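Local coordinates for protein putative polyprenyl synthetase (Streptomyces coelicolor, PDB 3NF2) that probably catalyses the magnesium-dependent head-to-tail condensation of isopentenyl diphosphate with allylic diphosphates to build prenyl diphosphate chains, at residues G228-P233 / L294-G299; A23-A28 / F39-A44; A7-G12 / T333-F338; R146-A151 / S192-V197; S65-V68 / A72-V75. All coordinates share one frame; numbering follows the deposited sequence.

Interaction 1 (G228-P233 / L294-G299)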
# COMPACT_ATOMS: atom_id res chain seq x y z
N GLY A 228 -24.35 5.11 -15.14
CA GLY A 228 -24.09 6.26 -14.26
C GLY A 228 -24.86 7.52 -14.66
O GLY A 228 -25.24 8.33 -13.82
N ILE A 229 -25.09 7.69 -15.96
CA ILE A 229 -25.94 8.78 -16.43
C ILE A 229 -27.41 8.37 -16.63
O ILE A 229 -28.29 8.89 -15.96
CB ILE A 229 -25.39 9.44 -17.71
CG1 ILE A 229 -23.93 9.88 -17.51
CG2 ILE A 229 -26.29 10.63 -18.12
CD1 ILE A 229 -23.18 10.16 -18.80
N TRP A 230 -27.68 7.42 -17.52
CA TRP A 230 -29.08 7.13 -17.88
C TRP A 230 -29.81 6.05 -17.09
O TRP A 230 -30.93 5.67 -17.44
CB TRP A 230 -29.20 6.84 -19.37
CG TRP A 230 -28.91 8.04 -20.18
CD1 TRP A 230 -29.77 9.06 -20.47
CD2 TRP A 230 -27.66 8.36 -20.81
NE1 TRP A 230 -29.13 10.00 -21.25
CE2 TRP A 230 -27.84 9.60 -21.48
CE3 TRP A 230 -26.42 7.73 -20.88
CZ2 TRP A 230 -26.82 10.21 -22.20
CZ3 TRP A 230 -25.40 8.34 -21.61
CH2 TRP A 230 -25.61 9.58 -22.25
N GLY A 231 -29.18 5.57 -16.02
CA GLY A 231 -29.74 4.49 -15.21
C GLY A 231 -30.92 4.92 -14.35
O GLY A 231 -30.94 6.02 -13.80
N ASP A 232 -31.90 4.02 -14.24
CA ASP A 232 -33.10 4.24 -13.45
C ASP A 232 -32.78 3.96 -11.98
O ASP A 232 -32.21 2.91 -11.68
CB ASP A 232 -34.21 3.31 -13.96
CG ASP A 232 -35.52 3.45 -13.19
OD1 ASP A 232 -35.90 4.58 -12.81
OD2 ASP A 232 -36.18 2.41 -12.99
N PRO A 233 -33.12 4.90 -11.06
CA PRO A 233 -32.96 4.77 -9.60
C PRO A 233 -33.49 3.46 -8.98
O PRO A 233 -33.06 3.08 -7.88
CB PRO A 233 -33.77 5.95 -9.05
CG PRO A 233 -33.66 6.98 -10.09
CD PRO A 233 -33.50 6.28 -11.42
N LEU A 294 -27.72 16.66 -24.16
CA LEU A 294 -26.65 17.18 -25.03
C LEU A 294 -25.56 16.16 -25.36
O LEU A 294 -25.06 16.16 -26.48
CB LEU A 294 -26.00 18.44 -24.43
CG LEU A 294 -26.66 19.82 -24.58
CD1 LEU A 294 -26.11 20.75 -23.53
CD2 LEU A 294 -26.48 20.42 -25.99
N ILE A 295 -25.20 15.31 -24.40
CA ILE A 295 -24.24 14.21 -24.64
C ILE A 295 -24.81 13.23 -25.67
O ILE A 295 -24.11 12.80 -26.58
CB ILE A 295 -23.88 13.45 -23.32
CG1 ILE A 295 -23.05 14.33 -22.39
CG2 ILE A 295 -23.07 12.16 -23.60
CD1 ILE A 295 -23.15 13.87 -20.93
N GLU A 296 -26.08 12.89 -25.52
CA GLU A 296 -26.75 12.06 -26.51
C GLU A 296 -26.75 12.69 -27.92
O GLU A 296 -26.33 12.04 -28.88
CB GLU A 296 -28.15 11.64 -26.06
CG GLU A 296 -28.73 10.53 -26.94
CD GLU A 296 -29.87 9.75 -26.30
OE1 GLU A 296 -30.32 10.10 -25.19
OE2 GLU A 296 -30.32 8.77 -26.94
N GLU A 297 -27.16 13.96 -28.03
CA GLU A 297 -27.11 14.67 -29.33
C GLU A 297 -25.72 14.66 -29.97
O GLU A 297 -25.60 14.44 -31.18
CB GLU A 297 -27.66 16.10 -29.28
CG GLU A 297 -27.80 16.74 -30.69
CD GLU A 297 -28.31 18.18 -30.70
OE1 GLU A 297 -27.98 18.91 -31.67
OE2 GLU A 297 -29.04 18.59 -29.78
N ALA A 298 -24.67 14.84 -29.17
CA ALA A 298 -23.30 14.81 -29.70
C ALA A 298 -22.79 13.41 -30.05
O ALA A 298 -21.66 13.24 -30.51
CB ALA A 298 -22.34 15.51 -28.75
N GLY A 299 -23.63 12.40 -29.81
CA GLY A 299 -23.27 11.02 -30.12
C GLY A 299 -22.44 10.33 -29.05
O GLY A 299 -21.76 9.35 -29.33
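The CA atoms of Ile-229 and Ile-295 stand 10.0 Å apart, and those of Trp-230 and Glu-296 are spaced almost the same, so the last turn of helix 203-230 meets the last turn of helix 285-297 through side chains. Trp-230 does most of the reaching. With CG anti to the carbonyl carbon (chi1 -67°), the indole extends toward helix 285-297, and its outer corner CH2 touches the CG2 branch of Ile-295 at 3.9 Å. That methyl arrives at the ring edge, close to the plane. One face of the indole is covered by its own neighbour in the chain, with Ile-229 CG2 3.7 Å above the plane and over its centre. The other arm of Ile-229 ends at CD1, 4.3 Å from CD1 of Ile-295. In the all-helical isoprenoid synthase fold, helix 203-230 probably carries the second aspartate-rich motif, and this contact lies at its C-terminal end, where Gly-231 leaves the helix. Pro-252 and Leu-244 pack on both isoleucines. Toward solvent, Glu-296, extended beyond CG, slants across the indole with its carboxylate turned 74° from the ring, and Trp-230 NE1 stays 4.1 Å from Glu-296 OE1 without a hydrogen bond. Glu-296 OE1 is instead salt-bridged to Arg-301, which also makes a cation-pi contact with Trp-230. Gly-299 ends helix 285-297 in a Schellman motif, its N bonded to Glu-296 O at 2.9 Å.

Interaction 2 (A23-A28 / F39-A44)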
# COMPACT_ATOMS: atom_id res chain seq x y z
N ALA A 23 -9.62 -13.81 7.29
CA ALA A 23 -8.28 -13.21 7.18
C ALA A 23 -8.30 -11.79 7.71
O ALA A 23 -7.35 -11.33 8.31
CB ALA A 23 -7.77 -13.27 5.76
N VAL A 24 -9.42 -11.10 7.49
CA VAL A 24 -9.60 -9.72 7.95
C VAL A 24 -9.75 -9.61 9.48
O VAL A 24 -9.18 -8.71 10.11
CB VAL A 24 -10.78 -9.07 7.19
CG1 VAL A 24 -11.44 -7.94 8.00
CG2 VAL A 24 -10.32 -8.60 5.81
N ASP A 25 -10.49 -10.55 10.07
CA ASP A 25 -10.65 -10.61 11.52
C ASP A 25 -9.32 -10.86 12.27
O ASP A 25 -9.21 -10.54 13.46
CB ASP A 25 -11.71 -11.68 11.90
CG ASP A 25 -13.14 -11.27 11.48
OD1 ASP A 25 -14.09 -12.02 11.80
OD2 ASP A 25 -13.34 -10.21 10.84
N ARG A 26 -8.33 -11.40 11.57
CA ARG A 26 -7.01 -11.70 12.13
C ARG A 26 -6.05 -10.51 12.17
O ARG A 26 -4.96 -10.62 12.71
CB ARG A 26 -6.36 -12.84 11.33
CG ARG A 26 -6.97 -14.20 11.59
CD ARG A 26 -6.09 -15.04 12.50
NE ARG A 26 -4.92 -15.55 11.79
CZ ARG A 26 -3.82 -16.00 12.39
NH1 ARG A 26 -3.72 -16.00 13.71
NH2 ARG A 26 -2.80 -16.45 11.65
N LEU A 27 -6.44 -9.38 11.59
CA LEU A 27 -5.62 -8.16 11.62
C LEU A 27 -5.53 -7.56 13.02
O LEU A 27 -6.50 -7.58 13.78
CB LEU A 27 -6.18 -7.10 10.67
CG LEU A 27 -6.25 -7.26 9.15
CD1 LEU A 27 -7.11 -6.12 8.60
CD2 LEU A 27 -4.88 -7.22 8.50
N ALA A 28 -4.37 -7.01 13.35
CA ALA A 28 -4.13 -6.40 14.65
C ALA A 28 -5.09 -5.22 14.90
O ALA A 28 -5.32 -4.42 13.99
CB ALA A 28 -2.67 -5.96 14.75
N PHE A 39 -16.23 -3.24 5.25
CA PHE A 39 -16.92 -4.32 4.59
C PHE A 39 -18.40 -4.41 4.96
O PHE A 39 -19.11 -5.25 4.41
CB PHE A 39 -16.22 -5.64 4.88
CG PHE A 39 -15.00 -5.87 4.03
CD1 PHE A 39 -15.13 -6.25 2.69
CD2 PHE A 39 -13.72 -5.70 4.56
CE1 PHE A 39 -14.00 -6.47 1.90
CE2 PHE A 39 -12.58 -5.91 3.79
CZ PHE A 39 -12.72 -6.30 2.46
N GLY A 40 -18.87 -3.56 5.87
CA GLY A 40 -20.29 -3.51 6.22
C GLY A 40 -20.76 -4.53 7.26
O GLY A 40 -21.97 -4.64 7.52
N TRP A 41 -19.82 -5.26 7.86
CA TRP A 41 -20.16 -6.27 8.87
C TRP A 41 -20.53 -5.66 10.24
O TRP A 41 -21.24 -6.29 11.03
CB TRP A 41 -19.05 -7.31 9.01
CG TRP A 41 -18.65 -7.93 7.69
CD1 TRP A 41 -19.48 -8.27 6.65
CD2 TRP A 41 -17.33 -8.28 7.27
NE1 TRP A 41 -18.75 -8.78 5.61
CE2 TRP A 41 -17.43 -8.81 5.97
CE3 TRP A 41 -16.07 -8.18 7.87
CZ2 TRP A 41 -16.31 -9.25 5.24
CZ3 TRP A 41 -14.95 -8.62 7.15
CH2 TRP A 41 -15.09 -9.14 5.85
N ILE A 42 -20.03 -4.45 10.50
CA ILE A 42 -20.38 -3.70 11.70
C ILE A 42 -20.65 -2.26 11.29
O ILE A 42 -20.20 -1.84 10.21
CB ILE A 42 -19.27 -3.73 12.82
CG1 ILE A 42 -17.99 -3.01 12.37
CG2 ILE A 42 -18.96 -5.16 13.32
CD1 ILE A 42 -16.95 -2.89 13.48
N ASP A 43 -21.38 -1.51 12.12
CA ASP A 43 -21.72 -0.11 11.84
C ASP A 43 -20.74 0.87 12.50
O ASP A 43 -19.70 0.46 13.00
CB ASP A 43 -23.18 0.20 12.21
CG ASP A 43 -23.49 -0.03 13.69
OD1 ASP A 43 -24.51 -0.71 13.97
OD2 ASP A 43 -22.75 0.45 14.57
N ALA A 44 -21.10 2.16 12.53
CA ALA A 44 -20.20 3.23 12.99
C ALA A 44 -19.84 3.17 14.48
O ALA A 44 -18.78 3.65 14.88
CB ALA A 44 -20.77 4.60 12.63
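Val-24, at the end of helix 5-25, supplies the apolar part of this contact by sending one methyl to each of two aromatic rings. Its chi1 of 154° puts CG1 roughly anti to the backbone N, and from there CG1 meets Trp-41 CZ3 at 3.7 Å, arriving at the edge of the indole in its plane. The other branch, CG2, lies 4.1 Å from Phe-39 CE2 and approaches that ring obliquely. The two aromatic residues also pack on each other: Phe-39 CB sits 3.5 Å above the indole plane of Trp-41, over its centre. Leu-20, one turn earlier on helix 5-25, touches both aromatic residues, while Ala-35 of helix 31-38 packs on Val-24.

Gly-40, with positive phi, turns the chain between Phe-39 and Trp-41 in a Schellman motif at the end of helix 31-38. Polar contact across the segments is slight: Asp-25 OD2 stands 4.3 Å from Trp-41 CZ3, obliquely to the ring, and no hydrogen bond crosses the contact. A cation-pi interaction with Arg-21 gives Trp-41 a charged neighbour as well.

The contact joins the loop after helix 31-38 to the end of helix 5-25, close to the dimer interface, where Leu-27 packs on Arg-153 of the second subunit. Since nothing directional holds the two segments to each other, their fit rests on the shapes of one branched valine and two aromatic rings, with Asp-25 near the indole but making no hydrogen bond to it.

Interaction 3 (A7-G12 / T333-F338)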
# COMPACT_ATOMS: atom_id res chain seq x y z
N ALA A 7 -25.91 -18.40 -10.57
CA ALA A 7 -25.36 -19.55 -9.86
C ALA A 7 -23.84 -19.42 -9.70
O ALA A 7 -23.29 -19.81 -8.67
CB ALA A 7 -25.71 -20.84 -10.58
N LEU A 8 -23.18 -18.88 -10.72
CA LEU A 8 -21.74 -18.66 -10.69
C LEU A 8 -21.34 -17.52 -9.75
O LEU A 8 -20.33 -17.61 -9.06
CB LEU A 8 -21.19 -18.39 -12.10
CG LEU A 8 -21.22 -19.51 -13.13
CD1 LEU A 8 -20.68 -18.98 -14.45
CD2 LEU A 8 -20.42 -20.72 -12.67
N LEU A 9 -22.13 -16.45 -9.75
CA LEU A 9 -21.90 -15.30 -8.87
C LEU A 9 -22.07 -15.69 -7.40
O LEU A 9 -21.30 -15.24 -6.54
CB LEU A 9 -22.84 -14.13 -9.22
CG LEU A 9 -22.77 -13.49 -10.61
CD1 LEU A 9 -23.77 -12.35 -10.70
CD2 LEU A 9 -21.37 -12.99 -10.96
N GLU A 10 -23.07 -16.53 -7.13
CA GLU A 10 -23.27 -17.16 -5.83
C GLU A 10 -22.08 -18.05 -5.46
O GLU A 10 -21.55 -17.95 -4.34
CB GLU A 10 -24.57 -17.99 -5.85
CG GLU A 10 -24.73 -19.02 -4.73
CD GLU A 10 -25.39 -18.46 -3.47
OE1 GLU A 10 -25.03 -17.34 -3.03
OE2 GLU A 10 -26.27 -19.16 -2.91
N ARG A 11 -21.66 -18.88 -6.40
CA ARG A 11 -20.52 -19.78 -6.24
C ARG A 11 -19.24 -19.05 -5.81
O ARG A 11 -18.54 -19.52 -4.91
CB ARG A 11 -20.27 -20.55 -7.54
CG ARG A 11 -19.24 -21.65 -7.49
CD ARG A 11 -18.56 -21.76 -8.83
NE ARG A 11 -18.17 -23.13 -9.14
CZ ARG A 11 -17.49 -23.49 -10.23
NH1 ARG A 11 -17.11 -22.58 -11.12
NH2 ARG A 11 -17.20 -24.77 -10.42
N GLY A 12 -18.96 -17.91 -6.44
CA GLY A 12 -17.77 -17.11 -6.13
C GLY A 12 -17.86 -16.39 -4.79
O GLY A 12 -16.86 -16.32 -4.06
N THR A 333 -18.07 -17.13 -21.25
CA THR A 333 -18.90 -16.45 -22.24
C THR A 333 -20.17 -15.84 -21.62
O THR A 333 -20.56 -14.73 -21.98
CB THR A 333 -19.24 -17.43 -23.41
OG1 THR A 333 -18.05 -17.65 -24.20
CG2 THR A 333 -20.37 -16.90 -24.31
N ALA A 334 -20.78 -16.53 -20.67
CA ALA A 334 -22.03 -16.07 -20.06
C ALA A 334 -21.85 -14.91 -19.09
O ALA A 334 -22.75 -14.09 -18.93
CB ALA A 334 -22.75 -17.23 -19.38
N LEU A 335 -20.69 -14.85 -18.43
CA LEU A 335 -20.35 -13.72 -17.56
C LEU A 335 -20.19 -12.46 -18.39
O LEU A 335 -20.68 -11.39 -18.01
CB LEU A 335 -19.07 -13.99 -16.77
CG LEU A 335 -19.22 -14.94 -15.57
CD1 LEU A 335 -17.86 -15.42 -15.12
CD2 LEU A 335 -19.96 -14.28 -14.41
N ALA A 336 -19.55 -12.61 -19.55
CA ALA A 336 -19.35 -11.53 -20.51
C ALA A 336 -20.67 -10.92 -20.99
O ALA A 336 -20.75 -9.70 -21.19
CB ALA A 336 -18.50 -12.00 -21.68
N ASP A 337 -21.70 -11.74 -21.17
CA ASP A 337 -23.01 -11.23 -21.53
C ASP A 337 -23.71 -10.57 -20.35
O ASP A 337 -24.44 -9.60 -20.54
CB ASP A 337 -23.90 -12.33 -22.14
CG ASP A 337 -23.21 -13.10 -23.26
OD1 ASP A 337 -22.12 -12.68 -23.73
OD2 ASP A 337 -23.76 -14.14 -23.68
N PHE A 338 -23.49 -11.08 -19.14
CA PHE A 338 -24.08 -10.49 -17.92
C PHE A 338 -23.54 -9.08 -17.68
O PHE A 338 -24.27 -8.20 -17.19
CB PHE A 338 -23.82 -11.36 -16.68
CG PHE A 338 -24.32 -10.73 -15.39
CD1 PHE A 338 -23.44 -10.05 -14.54
CD2 PHE A 338 -25.66 -10.81 -15.03
CE1 PHE A 338 -23.90 -9.46 -13.36
CE2 PHE A 338 -26.13 -10.23 -13.85
CZ PHE A 338 -25.24 -9.55 -13.01
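Leu-9 is the middle piece here, its two methyls parted between Leu-335 and Phe-338 of helix 326-339. CD1 lies over one face of the Phe-338 ring, 4.2 Å from the ring centroid and 27° off the normal, which makes a CH-pi contact; its nearest ring atoms are CE1 and CZ, with CZ at 3.9 Å. CG anti to the backbone N carries the Phe-338 ring toward helix 5-25, and chi2 of -98° sets its face. The other methyl of Leu-9, CD2, meets CD2 of Leu-335 at 3.9 Å. These two leucines run past one another in opposite directions, so they touch through branch ends and not through their stems.

Leu-335 leaves its backbone to one side of helix 5-25, yet its branched end comes close enough to serve a second leucine. Leu-8 CD1 rests 4.4 Å from Leu-335 CG, a looser touch than those made by Leu-9. The result is a wholly apolar seam, with Leu-8, Leu-9 and Leu-335 buried and Phe-338 forming its solvent-exposed border.

The helices cross nearly at right angles, at -100°, with axes 11.6 Å apart over these turns. That steep crossing limits the overlap to about one turn of each helix, while joining the first helix of the modelled chain to the last. Helix 57-67 packs against both helices: Leu-64 touches Leu-8 and Leu-335, and Leu-61 also touches Leu-335. Behind helix 326-339 lies helix 300-319, where Ile-316 meets Ala-336 and His-312 hydrogen-bonds Asp-337.

Interaction 4 (R146-A151 / S192-V197)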
# COMPACT_ATOMS: atom_id res chain seq x y z
N ARG A 146 2.83 -12.07 -9.08
CA ARG A 146 3.36 -11.25 -10.18
C ARG A 146 2.22 -10.59 -10.97
O ARG A 146 2.31 -9.41 -11.33
CB ARG A 146 4.19 -12.14 -11.11
CG ARG A 146 4.67 -11.52 -12.41
CD ARG A 146 6.16 -11.26 -12.38
NE ARG A 146 6.61 -10.44 -13.50
CZ ARG A 146 7.24 -10.90 -14.58
NH1 ARG A 146 7.50 -12.20 -14.70
NH2 ARG A 146 7.61 -10.06 -15.54
N ARG A 147 1.16 -11.35 -11.20
CA ARG A 147 -0.02 -10.88 -11.91
C ARG A 147 -0.80 -9.89 -11.08
O ARG A 147 -1.38 -8.94 -11.61
CB ARG A 147 -0.96 -12.06 -12.25
CG ARG A 147 -0.33 -13.19 -13.04
CD ARG A 147 -0.32 -12.90 -14.51
NE ARG A 147 0.52 -13.84 -15.24
CZ ARG A 147 0.53 -13.97 -16.56
NH1 ARG A 147 -0.27 -13.21 -17.31
NH2 ARG A 147 1.33 -14.85 -17.14
N LEU A 148 -0.84 -10.12 -9.77
CA LEU A 148 -1.54 -9.24 -8.83
C LEU A 148 -0.84 -7.90 -8.77
O LEU A 148 -1.50 -6.86 -8.75
CB LEU A 148 -1.59 -9.87 -7.44
CG LEU A 148 -2.55 -9.24 -6.42
CD1 LEU A 148 -3.99 -9.69 -6.66
CD2 LEU A 148 -2.12 -9.54 -5.01
N THR A 149 0.49 -7.94 -8.77
CA THR A 149 1.33 -6.75 -8.71
C THR A 149 1.15 -5.85 -9.94
O THR A 149 1.06 -4.64 -9.81
CB THR A 149 2.82 -7.13 -8.53
OG1 THR A 149 2.94 -7.98 -7.39
CG2 THR A 149 3.71 -5.87 -8.34
N LYS A 150 1.08 -6.46 -11.12
CA LYS A 150 0.86 -5.74 -12.37
C LYS A 150 -0.47 -4.99 -12.31
O LYS A 150 -0.54 -3.80 -12.64
CB LYS A 150 0.90 -6.71 -13.56
CG LYS A 150 0.58 -6.05 -14.91
CD LYS A 150 0.65 -7.04 -16.07
CE LYS A 150 0.29 -6.36 -17.39
NZ LYS A 150 0.90 -7.05 -18.56
N ALA A 151 -1.51 -5.69 -11.84
CA ALA A 151 -2.85 -5.12 -11.73
C ALA A 151 -2.93 -4.01 -10.69
O ALA A 151 -3.69 -3.05 -10.85
CB ALA A 151 -3.84 -6.20 -11.40
N SER A 192 -9.47 -12.82 -14.08
CA SER A 192 -9.71 -13.78 -15.16
C SER A 192 -8.58 -14.78 -15.35
O SER A 192 -8.81 -15.87 -15.88
CB SER A 192 -9.98 -13.06 -16.49
OG SER A 192 -11.24 -12.42 -16.46
N SER A 193 -7.37 -14.42 -14.94
CA SER A 193 -6.20 -15.27 -15.20
C SER A 193 -5.53 -15.87 -13.95
O SER A 193 -4.70 -16.77 -14.08
CB SER A 193 -5.16 -14.51 -16.02
OG SER A 193 -4.56 -13.47 -15.27
N ILE A 194 -5.90 -15.40 -12.76
CA ILE A 194 -5.18 -15.78 -11.54
C ILE A 194 -5.41 -17.24 -11.07
O ILE A 194 -4.45 -17.93 -10.69
CB ILE A 194 -5.37 -14.73 -10.39
CG1 ILE A 194 -4.28 -14.88 -9.33
CG2 ILE A 194 -6.81 -14.76 -9.81
CD1 ILE A 194 -4.30 -13.80 -8.26
N GLY A 195 -6.66 -17.70 -11.10
CA GLY A 195 -6.99 -19.09 -10.79
C GLY A 195 -6.23 -20.07 -11.66
O GLY A 195 -5.76 -21.09 -11.17
N ALA A 196 -6.10 -19.74 -12.94
CA ALA A 196 -5.41 -20.57 -13.92
C ALA A 196 -3.92 -20.67 -13.63
O ALA A 196 -3.35 -21.76 -13.72
CB ALA A 196 -5.62 -20.01 -15.32
N VAL A 197 -3.32 -19.54 -13.28
CA VAL A 197 -1.92 -19.48 -12.86
C VAL A 197 -1.70 -20.34 -11.61
O VAL A 197 -0.68 -21.02 -11.50
CB VAL A 197 -1.45 -18.02 -12.64
CG1 VAL A 197 -0.03 -17.98 -12.12
CG2 VAL A 197 -1.50 -17.25 -13.95
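Arg-147 crosses Val-197 obliquely, with NE 4.2 Å from the CG2 methyl. The two helices belong to the antiparallel helical bundle of the isoprenoid synthase fold; over these turns their directions differ by 165° and their axes approach to 10.2 Å. Bent at chi2 (-83°), the Arg-147 chain brings CD within 4.3 Å of Ser-193 OG. No hydrogen bond joins them: Ser-193 OG is bonded back to Ala-189 O within its own helix. The end of the arginine serves a third helix, 203-230, where NH1 forms salt bridges with Asp-207 and Glu-210, and NH2 with Glu-203. Three acidic residues thus hold the guanidinium and probably balance its charge. On another part of the contact, helix 115-134 covers the pair Leu-148 and Ile-194, with Leu-133 touching both. Their terminal CD1 atoms lie 4.4 Å apart. The polar outlier is Arg-147 NE, buried beside the Val-197 methyl and lacking a hydrogen-bond partner in the model, although both terminal nitrogens of the same group are bonded.

Interaction 5 (S65-V68 / A72-V75)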
# COMPACT_ATOMS: atom_id res chain seq x y z
N SER A 65 -11.42 -19.35 -13.45
CA SER A 65 -10.08 -19.34 -14.03
C SER A 65 -9.29 -20.60 -13.70
O SER A 65 -8.54 -21.09 -14.54
CB SER A 65 -9.31 -18.11 -13.54
OG SER A 65 -8.09 -17.96 -14.25
N ALA A 66 -9.48 -21.13 -12.49
CA ALA A 66 -8.82 -22.35 -12.05
C ALA A 66 -9.28 -23.58 -12.84
O ALA A 66 -8.46 -24.45 -13.17
CB ALA A 66 -9.02 -22.55 -10.55
N GLU A 67 -10.57 -23.62 -13.16
CA GLU A 67 -11.17 -24.73 -13.92
C GLU A 67 -10.64 -24.91 -15.35
O GLU A 67 -10.76 -25.99 -15.91
CB GLU A 67 -12.68 -24.57 -13.98
CG GLU A 67 -13.35 -24.69 -12.63
CD GLU A 67 -14.82 -24.40 -12.70
OE1 GLU A 67 -15.62 -25.32 -12.44
OE2 GLU A 67 -15.19 -23.25 -13.04
N VAL A 68 -10.08 -23.84 -15.91
CA VAL A 68 -9.43 -23.84 -17.23
C VAL A 68 -8.33 -24.92 -17.34
O VAL A 68 -8.21 -25.59 -18.38
CB VAL A 68 -8.86 -22.42 -17.57
CG1 VAL A 68 -7.94 -22.42 -18.80
CG2 VAL A 68 -10.00 -21.44 -17.78
N ALA A 72 -9.85 -27.86 -9.30
CA ALA A 72 -11.09 -27.57 -8.58
C ALA A 72 -11.23 -26.06 -8.40
O ALA A 72 -10.21 -25.35 -8.33
CB ALA A 72 -11.09 -28.28 -7.22
N PRO A 73 -12.48 -25.55 -8.34
CA PRO A 73 -12.73 -24.12 -8.10
C PRO A 73 -11.94 -23.55 -6.91
O PRO A 73 -11.37 -22.46 -7.00
CB PRO A 73 -14.24 -24.06 -7.81
CG PRO A 73 -14.76 -25.48 -7.99
CD PRO A 73 -13.71 -26.25 -8.72
N GLU A 74 -11.87 -24.33 -5.83
CA GLU A 74 -11.20 -23.95 -4.58
C GLU A 74 -9.73 -23.54 -4.73
O GLU A 74 -9.23 -22.76 -3.92
CB GLU A 74 -11.36 -25.03 -3.49
CG GLU A 74 -11.94 -26.38 -3.96
CD GLU A 74 -13.48 -26.40 -3.96
OE1 GLU A 74 -14.09 -25.98 -2.95
OE2 GLU A 74 -14.06 -26.86 -4.97
N VAL A 75 -9.06 -24.06 -5.77
CA VAL A 75 -7.66 -23.71 -6.09
C VAL A 75 -7.51 -22.21 -6.41
O VAL A 75 -6.49 -21.59 -6.08
CB VAL A 75 -7.12 -24.60 -7.26
CG1 VAL A 75 -5.73 -24.15 -7.76
CG2 VAL A 75 -7.08 -26.06 -6.83
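Where helix 57-67 ends, Ala-66 in its last turn meets the connection that leads on to helix 77-98, at Ala-72, Pro-73 and Val-75. The backbones come close: the CA atoms of Ala-66 and Pro-73 are 5.8 Å apart, and Ala-66 CB points at the returning chain. It touches Ala-72 O at 3.8 Å, with Pro-73 O a little farther, and Val-75 CB stands 4.3 Å from Ala-66 CB. Two backbone carbonyl oxygens and one apolar side chain thus all meet the methyl from the returning chain.

Ala-72 O also accepts the N-H of Val-75 at 3.1 Å, the bond that closes the 3-10 turn 73-75 leading toward helix 77-98. The oxygen therefore has a polar partner within its own segment while the alanine methyl packs against it.

Beside this, Glu-67 runs along the proline. Its CG lies 4.2 Å from Pro-73 CD, and the nearly straight chi2 of 175° carries the carboxylate alongside the ring. There OE1 makes a salt bridge with Arg-11 of helix 5-25, whose side chain also packs on Pro-73. The acid thus uses its aliphatic stem for the turn and its charge for a neighbouring helix.

Helix 77-98 probably bears the first aspartate-rich motif at its far end, well away from this corner. What is seen here is a helix-to-helix connection of the all-helical isoprenoid synthase fold, in which a 3-10 turn begun by Pro-73 packs back on the end of the preceding helix.

Interactions 3 and 4 are the buried contacts, interaction 5 lies at the surface, and interactions 1 and 2 are partly buried. Helix 5-25 serves both interaction 2 and interaction 3, at its two ends. Interactions 3 and 5 are tied by the salt bridge of Arg-11 to Glu-67. Interactions 4 and 5 are joined by Ser-65 of the latter, whose OG probably bonds Ser-192 O and Ala-196 N of the former. Interaction 1 stands apart, about 13 Å at the nearest atoms from interaction 3. Interactions 1 to 3 pair aliphatic groups with aromatic rings; 4 has none, and 5 sets a methyl on backbone carbonyls. The arginine of interaction 4 is salt-bridged to three acids, whereas those beside interactions 1 and 2 lie against tryptophan rings.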